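Local coordinates for checkpoint serine/threonine-protein kinase BUB1 (Saccharomyces cerevisiae, PDB 3ESL) that phosphorylates serines and threonines of proteins, among them BUB3 and itself, and acts in the spindle assembly checkpoint that delays anaphase until chromosomes are bioriented, at residues I13-R18 and L34-W39; V55-M60 and N88-N93; R62-I67 and P77-I82; E99-Y104 and P192-K197. All coordinates share one frame; numbering follows the deposited sequence.

Overall arrangement
The four contacts tie together a TPR-like N-terminal domain; the kinase domain is not part of this chain. Contact 1 pairs helices 4-21 and 29-47; its centre is about 14 Å from that of contact 3, and in the conformer given Arg62 NH1 forms a salt bridge with Glu16 OE1. Contacts 2 and 3, centres about 12 Å apart, share helices 49-67 and 77-90 and meet through Met60 and Ile82. A bound NHE molecule, probably from the crystallisation liquor, lies about 4 Å from the Leu56 side chain (contact 2) and about 6 Å from that of Ile82 (contact 3). Contact 4 adds the fragment's last helix, 193-200: Ile195 packs on Ile65, and Phe194 and Thr101 meet Leu91.

Contact 1 (I13-R18 and L34-W39); sequences IAYEQR and LDYMIW
The rings of Tyr15 and Tyr36 lie nearly parallel, planes at 16°, but are slid so far apart that they barely overlap, and one face of each ring receives an aliphatic carbon of the other residue instead. Tyr15 CB sits over the Tyr36 ring, 3.5 Å from its centroid, while Tyr36 CA stands over the centre of the Tyr15 ring, 3.9 Å from that centroid; both are CH-pi contacts. At the edge of the Tyr36 ring, in its plane, are Glu16 OE2 and Trp39 CE3. Trp39 completes an aromatic cluster, its CB 4.1 Å from Tyr15 CE2. The short axes of 13-18 and 34-39 run 10.6 Å apart at 157°; such near-antiparallel pairing of successive helices is consistent with the TPR-like fold of this domain. The Tyr36 side chain, with CG anti to the backbone N, reaches across the interface, and its hydroxyl donates to Glu16 OE2 over 2.7 Å. The bond arrives on the anti side of the carboxylate, 25° out of its plane. Glu16 bends at chi2 to present that oxygen, and its OE1 meets Arg62 in a salt bridge, in the conformer given. A leucine in place of Tyr36 would probably leave Glu16 OE2 without this donor and deprive Tyr15 CB of the ring face it rests on. Near the Tyr15 hydroxyl a water accepts from Arg18 NH1 at 2.8 Å and donates to Asp35 OD2 at 2.9 Å, linking two opposite charges not in direct contact; its bond to Tyr15 OH is weak.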
# COMPACT_ATOMS: atom_id res chain seq x y z
N ILE A 13 -17.80 -12.60 -13.65
CA ILE A 13 -17.84 -12.14 -15.02
C ILE A 13 -18.56 -10.78 -15.15
O ILE A 13 -18.14 -9.94 -15.94
CB ILE A 13 -18.46 -13.21 -15.97
CG1 ILE A 13 -17.57 -14.46 -15.96
CG2 ILE A 13 -18.62 -12.65 -17.38
CD1 ILE A 13 -18.15 -15.67 -16.67
N ALA A 14 -19.63 -10.59 -14.37
CA ALA A 14 -20.34 -9.31 -14.34
C ALA A 14 -19.38 -8.17 -13.96
O ALA A 14 -19.36 -7.12 -14.61
CB ALA A 14 -21.54 -9.38 -13.39
N TYR A 15 -18.57 -8.38 -12.92
CA TYR A 15 -17.59 -7.36 -12.51
C TYR A 15 -16.53 -7.13 -13.58
O TYR A 15 -16.16 -5.99 -13.88
CB TYR A 15 -16.94 -7.75 -11.19
CG TYR A 15 -17.68 -7.24 -9.97
CD1 TYR A 15 -17.82 -5.86 -9.73
CD2 TYR A 15 -18.21 -8.12 -9.02
CE1 TYR A 15 -18.48 -5.38 -8.60
CE2 TYR A 15 -18.88 -7.64 -7.89
CZ TYR A 15 -19.01 -6.27 -7.69
OH TYR A 15 -19.66 -5.78 -6.58
N GLU A 16 -16.06 -8.22 -14.20
CA GLU A 16 -15.03 -8.11 -15.22
C GLU A 16 -15.53 -7.29 -16.40
O GLU A 16 -14.79 -6.46 -16.94
CB GLU A 16 -14.53 -9.50 -15.66
CG GLU A 16 -13.74 -10.26 -14.61
CD GLU A 16 -12.32 -9.72 -14.40
OE1 GLU A 16 -11.82 -8.99 -15.28
OE2 GLU A 16 -11.70 -10.05 -13.36
N GLN A 17 -16.79 -7.51 -16.79
CA GLN A 17 -17.41 -6.73 -17.86
C GLN A 17 -17.55 -5.26 -17.50
O GLN A 17 -17.34 -4.39 -18.34
CB GLN A 17 -18.77 -7.31 -18.23
CG GLN A 17 -18.68 -8.63 -18.99
CD GLN A 17 -20.04 -9.23 -19.29
OE1 GLN A 17 -20.13 -10.30 -19.90
NE2 GLN A 17 -21.10 -8.56 -18.85
N ARG A 18 -17.93 -4.99 -16.25
CA ARG A 18 -18.04 -3.61 -15.76
C ARG A 18 -16.70 -2.88 -15.82
O ARG A 18 -16.66 -1.69 -16.16
CB ARG A 18 -18.62 -3.59 -14.35
CG ARG A 18 -20.10 -3.95 -14.28
CD ARG A 18 -20.65 -3.80 -12.87
NE ARG A 18 -20.80 -2.39 -12.52
CZ ARG A 18 -21.08 -1.93 -11.30
NH1 ARG A 18 -21.23 -2.76 -10.27
NH2 ARG A 18 -21.19 -0.62 -11.11
N LEU A 34 -12.99 -1.24 -5.74
CA LEU A 34 -13.18 -1.59 -4.33
C LEU A 34 -14.31 -2.60 -4.15
O LEU A 34 -14.15 -3.58 -3.41
CB LEU A 34 -13.47 -0.35 -3.48
CG LEU A 34 -12.32 0.62 -3.27
CD1 LEU A 34 -12.85 1.87 -2.59
CD2 LEU A 34 -11.24 -0.03 -2.41
N ASP A 35 -15.44 -2.38 -4.83
CA ASP A 35 -16.59 -3.28 -4.72
C ASP A 35 -16.17 -4.69 -5.13
O ASP A 35 -16.46 -5.67 -4.44
CB ASP A 35 -17.74 -2.82 -5.62
CG ASP A 35 -18.57 -1.71 -5.01
OD1 ASP A 35 -18.46 -1.46 -3.78
OD2 ASP A 35 -19.34 -1.09 -5.77
N TYR A 36 -15.45 -4.77 -6.24
CA TYR A 36 -15.04 -6.06 -6.78
C TYR A 36 -14.04 -6.75 -5.85
O TYR A 36 -14.19 -7.92 -5.54
CB TYR A 36 -14.50 -5.87 -8.20
CG TYR A 36 -14.13 -7.13 -8.96
CD1 TYR A 36 -14.72 -8.36 -8.66
CD2 TYR A 36 -13.22 -7.06 -10.02
CE1 TYR A 36 -14.40 -9.52 -9.39
CE2 TYR A 36 -12.88 -8.22 -10.75
CZ TYR A 36 -13.48 -9.43 -10.43
OH TYR A 36 -13.13 -10.56 -11.13
N MET A 37 -13.04 -6.01 -5.37
CA MET A 37 -12.04 -6.58 -4.46
C MET A 37 -12.63 -7.07 -3.13
O MET A 37 -12.24 -8.12 -2.62
CB MET A 37 -10.90 -5.57 -4.23
CG MET A 37 -10.07 -5.38 -5.47
SD MET A 37 -8.72 -4.21 -5.17
CE MET A 37 -9.59 -2.69 -4.86
N ILE A 38 -13.59 -6.31 -2.60
CA ILE A 38 -14.26 -6.70 -1.37
C ILE A 38 -15.03 -8.00 -1.62
O ILE A 38 -14.96 -8.92 -0.80
CB ILE A 38 -15.17 -5.59 -0.84
CG1 ILE A 38 -14.31 -4.41 -0.33
CG2 ILE A 38 -16.08 -6.09 0.30
CD1 ILE A 38 -15.08 -3.14 -0.10
N TRP A 39 -15.71 -8.07 -2.77
CA TRP A 39 -16.46 -9.29 -3.13
C TRP A 39 -15.54 -10.50 -3.29
O TRP A 39 -15.83 -11.60 -2.80
CB TRP A 39 -17.30 -9.07 -4.39
CG TRP A 39 -18.00 -10.33 -4.81
CD1 TRP A 39 -19.19 -10.81 -4.33
CD2 TRP A 39 -17.53 -11.28 -5.77
NE1 TRP A 39 -19.49 -12.01 -4.93
CE2 TRP A 39 -18.49 -12.32 -5.83
CE3 TRP A 39 -16.39 -11.36 -6.60
CZ2 TRP A 39 -18.35 -13.43 -6.68
CZ3 TRP A 39 -16.25 -12.47 -7.44
CH2 TRP A 39 -17.23 -13.49 -7.48
O HOH W 1 -20.91 -2.84 -7.52

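Contact 2 (V55-M60 and N88-N93); sequences VLRSTM and NLFLSN
Helix 49-67 meets the C-terminal end of helix 77-90 here, in the Mad3/BUB1 homology region, with the Phe90 ring as the centrepiece. Arg57 lies lengthwise over one face of that ring: its CB is 3.9 Å from the ring centroid in a CH-pi contact, and CD stands 3.7 Å from Phe90 CD1. Because the arginine leaves with CG anti to the backbone N (chi1 -178°) and stays extended to NE, its guanidinium passes beyond the ring and settles over Phe90 CB, the guanidinium and ring planes 28° apart. Tyr86 holds this end in place through a hydrogen bond to Arg57 NE. Leu89 CB of the same helix covers the opposite ring face. Met60 SD comes in at the edge instead, in the ring plane, 3.8 Å from Phe90 CE2. Leu56 CD2 and Leu89 CD1 touch at 4.1 Å on the flank. Past Phe90 the chain leaves helical geometry at Leu91, whose CD2 packs 4.1 Å from Arg57 NH2. Met60 SD at the rim of Phe90 makes a Met-aromatic contact, set into the helix-on-helix packing of a TPR-like domain.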
# COMPACT_ATOMS: atom_id res chain seq x y z
N VAL A 55 -7.20 -14.18 -8.50
CA VAL A 55 -8.10 -13.14 -9.00
C VAL A 55 -7.98 -11.90 -8.12
O VAL A 55 -8.00 -10.77 -8.63
CB VAL A 55 -9.57 -13.62 -9.08
CG1 VAL A 55 -10.49 -12.50 -9.54
CG2 VAL A 55 -9.69 -14.83 -10.03
N LEU A 56 -7.83 -12.11 -6.81
CA LEU A 56 -7.63 -10.96 -5.92
C LEU A 56 -6.33 -10.24 -6.29
O LEU A 56 -6.32 -9.00 -6.43
CB LEU A 56 -7.63 -11.37 -4.44
CG LEU A 56 -7.43 -10.23 -3.44
CD1 LEU A 56 -8.52 -9.15 -3.57
CD2 LEU A 56 -7.34 -10.74 -2.00
N ARG A 57 -5.25 -10.99 -6.46
CA ARG A 57 -3.95 -10.38 -6.75
C ARG A 57 -4.01 -9.59 -8.04
O ARG A 57 -3.59 -8.43 -8.08
CB ARG A 57 -2.81 -11.43 -6.78
CG ARG A 57 -1.44 -10.79 -7.04
CD ARG A 57 -0.24 -11.67 -6.69
NE ARG A 57 0.98 -10.84 -6.69
CZ ARG A 57 2.17 -11.18 -6.18
NH1 ARG A 57 2.34 -12.36 -5.58
NH2 ARG A 57 3.19 -10.32 -6.25
N SER A 58 -4.54 -10.20 -9.10
CA SER A 58 -4.67 -9.56 -10.41
C SER A 58 -5.55 -8.30 -10.40
O SER A 58 -5.23 -7.30 -11.05
CB SER A 58 -5.21 -10.56 -11.45
OG SER A 58 -5.71 -9.89 -12.59
N THR A 59 -6.65 -8.36 -9.66
CA THR A 59 -7.58 -7.24 -9.57
C THR A 59 -6.92 -6.09 -8.83
O THR A 59 -7.08 -4.93 -9.23
CB THR A 59 -8.90 -7.67 -8.92
OG1 THR A 59 -9.47 -8.73 -9.70
CG2 THR A 59 -9.89 -6.51 -8.91
N MET A 60 -6.19 -6.40 -7.77
CA MET A 60 -5.55 -5.35 -6.96
C MET A 60 -4.48 -4.67 -7.82
O MET A 60 -4.34 -3.45 -7.81
CB MET A 60 -4.95 -5.93 -5.68
CG MET A 60 -6.01 -6.35 -4.68
SD MET A 60 -5.28 -6.98 -3.17
CE MET A 60 -4.70 -5.46 -2.46
N ASN A 88 1.01 -6.15 2.24
CA ASN A 88 0.83 -7.10 3.36
C ASN A 88 0.43 -8.51 2.91
O ASN A 88 0.89 -9.50 3.49
CB ASN A 88 -0.21 -6.57 4.35
CG ASN A 88 0.24 -5.32 5.11
OD1 ASN A 88 1.43 -5.02 5.20
ND2 ASN A 88 -0.73 -4.60 5.66
N LEU A 89 -0.44 -8.60 1.91
CA LEU A 89 -0.94 -9.88 1.43
C LEU A 89 0.06 -10.61 0.54
O LEU A 89 0.20 -11.84 0.62
CB LEU A 89 -2.24 -9.69 0.66
CG LEU A 89 -3.47 -9.28 1.46
CD1 LEU A 89 -4.58 -8.98 0.49
CD2 LEU A 89 -3.88 -10.39 2.44
N PHE A 90 0.77 -9.85 -0.30
CA PHE A 90 1.52 -10.45 -1.40
C PHE A 90 3.04 -10.27 -1.36
O PHE A 90 3.77 -11.05 -1.98
CB PHE A 90 0.94 -10.01 -2.75
CG PHE A 90 -0.50 -10.41 -2.94
CD1 PHE A 90 -0.85 -11.75 -3.04
CD2 PHE A 90 -1.49 -9.45 -2.99
CE1 PHE A 90 -2.18 -12.14 -3.19
CE2 PHE A 90 -2.83 -9.82 -3.16
CZ PHE A 90 -3.17 -11.16 -3.26
N LEU A 91 3.52 -9.29 -0.60
CA LEU A 91 4.95 -9.00 -0.55
C LEU A 91 5.58 -9.22 0.83
O LEU A 91 6.73 -8.82 1.06
CB LEU A 91 5.21 -7.57 -1.05
CG LEU A 91 4.70 -7.21 -2.45
CD1 LEU A 91 5.03 -5.76 -2.80
CD2 LEU A 91 5.26 -8.18 -3.49
N SER A 92 4.85 -9.86 1.74
CA SER A 92 5.25 -9.96 3.14
C SER A 92 6.57 -10.70 3.37
O SER A 92 7.28 -10.42 4.34
CB SER A 92 4.13 -10.58 3.99
OG SER A 92 3.84 -11.91 3.56
N ASN A 93 6.91 -11.62 2.46
CA ASN A 93 8.17 -12.37 2.55
C ASN A 93 9.30 -11.73 1.73
O ASN A 93 10.31 -12.38 1.45
CB ASN A 93 7.94 -13.82 2.13
CG ASN A 93 7.65 -13.97 0.64
OD1 ASN A 93 7.14 -13.05 -0.00
ND2 ASN A 93 7.99 -15.13 0.09

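Contact 3 (R62-I67 and P77-I82); sequences RCLIYI and PRFLKI
Ile67 and Phe79 slide past each other in opposite directions, which places Ile67 CG2 over the centre of the Phe79 ring, 3.6 Å from the centroid and 13° off the normal, a nearly vertical CH-pi contact. Ile67 CB is close as well, 3.5 Å from Phe79 CE1. The ring reaches helix 49-67 because its CG is anti to the backbone N (chi1 -169°); Leu64 O then lies at its edge, in plane. Leu64 crosses the ring at a slant, bringing CD2 to 3.8 Å from Phe79 CE1, and the same methyl rests 3.7 Å from Ile82 CG2, so that one methyl serves both residues of the facing helix. Ile82, in the conformer given, runs counter to Leu64 and sends its other branch to the sulfur: Ile82 CD1 is 3.6 Å from Cys63 SG. An alanine in place of Phe79 would probably open a gap beneath Ile67 CG2 and strip Leu64 CD2 of one of its two supports. All five residues are buried. Leu30 of helix 29-47 touches both Cys63 and Ile82, Phe194 of helix 193-200 touches Leu64, and Trp83 meets the Phe79 ring edge-to-face. The short axes pass 10.6 Å apart at 134°, an apolar interface between steeply inclined successive helices joined by a nine-residue connection, consistent with the TPR-like all-helical fold.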
# COMPACT_ATOMS: atom_id res chain seq x y z
N ARG A 62 -4.43 -4.49 -11.15
CA ARG A 62 -5.17 -3.69 -12.12
C ARG A 62 -5.61 -2.36 -11.52
O ARG A 62 -5.45 -1.30 -12.14
CB ARG A 62 -6.39 -4.45 -12.65
CG ARG A 62 -6.06 -5.48 -13.71
CD ARG A 62 -7.29 -6.31 -14.05
NE ARG A 62 -8.17 -5.65 -15.01
CZ ARG A 62 -9.28 -6.19 -15.49
NH1 ARG A 62 -9.66 -7.39 -15.08
NH2 ARG A 62 -10.03 -5.53 -16.37
N CYS A 63 -6.14 -2.42 -10.30
CA CYS A 63 -6.59 -1.21 -9.60
C CYS A 63 -5.43 -0.22 -9.43
O CYS A 63 -5.54 0.96 -9.79
CB CYS A 63 -7.15 -1.60 -8.23
SG CYS A 63 -7.58 -0.16 -7.23
N LEU A 64 -4.32 -0.71 -8.88
CA LEU A 64 -3.18 0.17 -8.60
C LEU A 64 -2.67 0.84 -9.89
O LEU A 64 -2.43 2.05 -9.93
CB LEU A 64 -2.07 -0.60 -7.91
CG LEU A 64 -2.45 -1.14 -6.52
CD1 LEU A 64 -1.28 -1.91 -5.88
CD2 LEU A 64 -2.95 -0.00 -5.60
N ILE A 65 -2.57 0.04 -10.94
CA ILE A 65 -2.08 0.51 -12.25
C ILE A 65 -3.04 1.51 -12.88
O ILE A 65 -2.61 2.54 -13.40
CB ILE A 65 -1.79 -0.69 -13.19
CG1 ILE A 65 -0.58 -1.48 -12.68
CG2 ILE A 65 -1.59 -0.23 -14.66
CD1 ILE A 65 0.72 -0.69 -12.61
N TYR A 66 -4.34 1.22 -12.82
CA TYR A 66 -5.33 2.10 -13.44
C TYR A 66 -5.42 3.46 -12.74
O TYR A 66 -5.52 4.50 -13.39
CB TYR A 66 -6.70 1.43 -13.44
CG TYR A 66 -7.72 2.13 -14.30
CD1 TYR A 66 -7.82 1.85 -15.66
CD2 TYR A 66 -8.59 3.07 -13.75
CE1 TYR A 66 -8.76 2.49 -16.45
CE2 TYR A 66 -9.53 3.72 -14.53
CZ TYR A 66 -9.61 3.42 -15.88
OH TYR A 66 -10.56 4.06 -16.66
N ILE A 67 -5.39 3.44 -11.41
CA ILE A 67 -5.65 4.63 -10.62
C ILE A 67 -4.37 5.47 -10.37
O ILE A 67 -4.47 6.69 -10.15
CB ILE A 67 -6.37 4.25 -9.29
CG1 ILE A 67 -7.69 3.48 -9.55
CG2 ILE A 67 -6.55 5.48 -8.38
CD1 ILE A 67 -8.86 4.33 -10.11
N PRO A 77 -7.49 8.09 0.99
CA PRO A 77 -7.11 7.04 1.95
C PRO A 77 -7.57 5.66 1.50
O PRO A 77 -6.96 4.66 1.87
CB PRO A 77 -7.85 7.45 3.24
CG PRO A 77 -8.96 8.33 2.79
CD PRO A 77 -8.46 9.05 1.56
N ARG A 78 -8.64 5.60 0.72
CA ARG A 78 -9.08 4.30 0.20
C ARG A 78 -8.03 3.70 -0.74
O ARG A 78 -7.77 2.49 -0.70
CB ARG A 78 -10.40 4.44 -0.56
CG ARG A 78 -11.52 5.05 0.26
CD ARG A 78 -12.73 5.35 -0.63
NE ARG A 78 -12.41 6.34 -1.67
CZ ARG A 78 -13.12 6.52 -2.78
NH1 ARG A 78 -14.21 5.80 -3.00
NH2 ARG A 78 -12.75 7.44 -3.66
N PHE A 79 -7.45 4.55 -1.59
CA PHE A 79 -6.40 4.12 -2.51
C PHE A 79 -5.15 3.68 -1.74
O PHE A 79 -4.57 2.62 -2.01
CB PHE A 79 -6.07 5.26 -3.47
CG PHE A 79 -5.18 4.86 -4.62
CD1 PHE A 79 -5.39 3.67 -5.32
CD2 PHE A 79 -4.18 5.73 -5.05
CE1 PHE A 79 -4.55 3.33 -6.42
CE2 PHE A 79 -3.35 5.39 -6.13
CZ PHE A 79 -3.55 4.20 -6.81
N LEU A 80 -4.73 4.50 -0.78
CA LEU A 80 -3.60 4.14 0.07
C LEU A 80 -3.78 2.75 0.68
O LEU A 80 -2.85 1.95 0.70
CB LEU A 80 -3.38 5.19 1.16
CG LEU A 80 -2.23 4.84 2.12
CD1 LEU A 80 -0.92 4.62 1.35
CD2 LEU A 80 -2.07 5.91 3.21
N LYS A 81 -4.98 2.46 1.17
CA LYS A 81 -5.20 1.18 1.83
C LYS A 81 -5.01 0.00 0.89
O LYS A 81 -4.55 -1.04 1.31
CB LYS A 81 -6.57 1.15 2.52
CG LYS A 81 -6.61 2.01 3.79
CD LYS A 81 -7.99 1.89 4.46
CE LYS A 81 -8.27 3.07 5.37
NZ LYS A 81 -7.50 3.00 6.65
N ILE A 82 -5.35 0.18 -0.39
CA ILE A 82 -5.15 -0.88 -1.38
C ILE A 82 -3.66 -1.18 -1.53
O ILE A 82 -3.27 -2.35 -1.53
CB ILE A 82 -5.80 -0.56 -2.74
CG1 ILE A 82 -7.29 -0.26 -2.54
CG2 ILE A 82 -5.63 -1.74 -3.72
CD1 ILE A 82 -7.95 0.41 -3.72

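Contact 4 (E99-Y104 and P192-K197); sequences ENTFKY and PFFIRK
Thr101 OG1 is the polar atom at the centre of this contact: hydrogen-bonded to Glu97 O one turn earlier on its own helix, it is also touched by two apolar groups of the facing segment. Pro192 CB lies 3.5 Å from it, and Phe194 CE1 equally 3.5 Å, the oxygen standing in the plane of the Phe194 ring at its edge. Phe194 takes the crowded position between backbone N and carbonyl carbon (chi1 78°), which swings the ring towards the threonine; the ring also stacks on Tyr86. Pro192, the N-cap residue of helix 193-200, meets Tyr104 at about a right angle, its CD 3.7 Å from Tyr104 CB and 3.8 Å from Tyr104 CG. Farther out on the same ring Ile195 CD1 sits over a face, 3.9 Å from the centroid and 29° off the normal, as a CH-pi contact displaced towards Tyr104 CE2, which is 3.4 Å away. The first turn of helix 193-200 is thus seated on helix 95-108, with the Glu97 side chain (OE1) accepting from Phe193 N and Ile65 of helix 49-67 against Ile195. Since the threonine hydroxyl has its partner within its own helix, its position against proline and phenylalanine probably carries little desolvation cost; between these two segments the fit is probably one of shape, while the polar hold on the helix start comes from Glu97.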
# COMPACT_ATOMS: atom_id res chain seq x y z
N GLU A 99 9.75 -2.54 0.40
CA GLU A 99 10.35 -1.21 0.52
C GLU A 99 10.29 -0.47 -0.82
O GLU A 99 10.00 0.73 -0.86
CB GLU A 99 11.79 -1.29 1.03
CG GLU A 99 12.34 0.09 1.31
CD GLU A 99 13.80 0.11 1.70
OE1 GLU A 99 14.62 -0.53 1.00
OE2 GLU A 99 14.13 0.79 2.70
N ASN A 100 10.55 -1.18 -1.92
CA ASN A 100 10.50 -0.55 -3.23
C ASN A 100 9.11 -0.04 -3.59
O ASN A 100 8.97 0.97 -4.28
CB ASN A 100 11.00 -1.51 -4.31
CG ASN A 100 12.50 -1.69 -4.27
OD1 ASN A 100 13.21 -0.97 -3.56
ND2 ASN A 100 13.00 -2.66 -5.03
N THR A 101 8.09 -0.75 -3.12
CA THR A 101 6.71 -0.30 -3.31
C THR A 101 6.48 1.00 -2.55
O THR A 101 5.97 1.96 -3.12
CB THR A 101 5.69 -1.40 -2.94
OG1 THR A 101 5.98 -2.58 -3.69
CG2 THR A 101 4.26 -0.95 -3.29
N PHE A 102 6.89 1.06 -1.27
CA PHE A 102 6.74 2.31 -0.52
C PHE A 102 7.52 3.46 -1.16
O PHE A 102 7.04 4.59 -1.21
CB PHE A 102 7.19 2.14 0.93
CG PHE A 102 6.18 1.47 1.82
CD1 PHE A 102 5.03 2.15 2.22
CD2 PHE A 102 6.43 0.20 2.33
CE1 PHE A 102 4.09 1.52 3.08
CE2 PHE A 102 5.52 -0.44 3.18
CZ PHE A 102 4.34 0.24 3.56
N LYS A 103 8.73 3.17 -1.64
CA LYS A 103 9.56 4.16 -2.31
C LYS A 103 8.94 4.70 -3.61
O LYS A 103 9.05 5.90 -3.92
CB LYS A 103 10.95 3.57 -2.59
CG LYS A 103 11.77 3.41 -1.34
CD LYS A 103 13.02 2.57 -1.60
CE LYS A 103 13.86 3.20 -2.69
NZ LYS A 103 15.31 2.81 -2.58
N TYR A 104 8.30 3.81 -4.36
CA TYR A 104 7.62 4.16 -5.60
C TYR A 104 6.43 5.09 -5.31
O TYR A 104 6.26 6.13 -5.95
CB TYR A 104 7.16 2.89 -6.28
CG TYR A 104 6.36 3.06 -7.55
CD1 TYR A 104 7.00 3.23 -8.78
CD2 TYR A 104 4.97 3.00 -7.53
CE1 TYR A 104 6.27 3.35 -9.96
CE2 TYR A 104 4.22 3.12 -8.70
CZ TYR A 104 4.89 3.30 -9.91
OH TYR A 104 4.17 3.42 -11.08
N PRO A 192 8.56 -1.35 -8.37
CA PRO A 192 8.59 -2.73 -7.88
C PRO A 192 8.31 -3.69 -9.02
O PRO A 192 7.65 -3.33 -10.00
CB PRO A 192 7.44 -2.78 -6.85
CG PRO A 192 6.63 -1.57 -7.09
CD PRO A 192 7.54 -0.54 -7.68
N PHE A 193 8.82 -4.91 -8.90
CA PHE A 193 8.69 -5.88 -9.96
C PHE A 193 7.26 -6.16 -10.37
O PHE A 193 6.99 -6.32 -11.56
CB PHE A 193 9.40 -7.19 -9.64
CG PHE A 193 9.39 -8.16 -10.78
CD1 PHE A 193 10.02 -7.83 -11.99
CD2 PHE A 193 8.72 -9.38 -10.68
CE1 PHE A 193 10.00 -8.73 -13.07
CE2 PHE A 193 8.71 -10.28 -11.75
CZ PHE A 193 9.34 -9.96 -12.95
N PHE A 194 6.32 -6.19 -9.41
CA PHE A 194 4.95 -6.56 -9.77
C PHE A 194 4.34 -5.55 -10.74
O PHE A 194 3.52 -5.91 -11.59
CB PHE A 194 4.05 -6.80 -8.54
CG PHE A 194 3.55 -5.53 -7.87
CD1 PHE A 194 4.27 -4.95 -6.83
CD2 PHE A 194 2.33 -4.97 -8.24
CE1 PHE A 194 3.79 -3.80 -6.18
CE2 PHE A 194 1.84 -3.81 -7.62
CZ PHE A 194 2.57 -3.23 -6.59
N ILE A 195 4.76 -4.29 -10.62
CA ILE A 195 4.28 -3.25 -11.51
C ILE A 195 4.90 -3.42 -12.90
O ILE A 195 4.19 -3.39 -13.92
CB ILE A 195 4.57 -1.84 -10.92
CG1 ILE A 195 3.68 -1.61 -9.69
CG2 ILE A 195 4.33 -0.75 -11.94
CD1 ILE A 195 3.86 -0.28 -9.02
N ARG A 196 6.23 -3.60 -12.92
CA ARG A 196 6.94 -3.75 -14.20
C ARG A 196 6.45 -4.98 -14.97
O ARG A 196 6.21 -4.91 -16.19
CB ARG A 196 8.45 -3.79 -13.95
CG ARG A 196 8.97 -2.46 -13.39
CD ARG A 196 10.48 -2.41 -13.36
NE ARG A 196 11.05 -3.06 -12.18
CZ ARG A 196 11.86 -4.11 -12.22
NH1 ARG A 196 12.21 -4.65 -13.39
NH2 ARG A 196 12.33 -4.61 -11.09
N LYS A 197 6.26 -6.09 -14.25
CA LYS A 197 5.76 -7.33 -14.86
C LYS A 197 4.35 -7.15 -15.44
O LYS A 197 4.04 -7.64 -16.53
CB LYS A 197 5.78 -8.48 -13.85
CG LYS A 197 5.21 -9.78 -14.42
CD LYS A 197 4.71 -10.73 -13.34
CE LYS A 197 5.71 -11.82 -13.05
NZ LYS A 197 5.03 -13.07 -12.59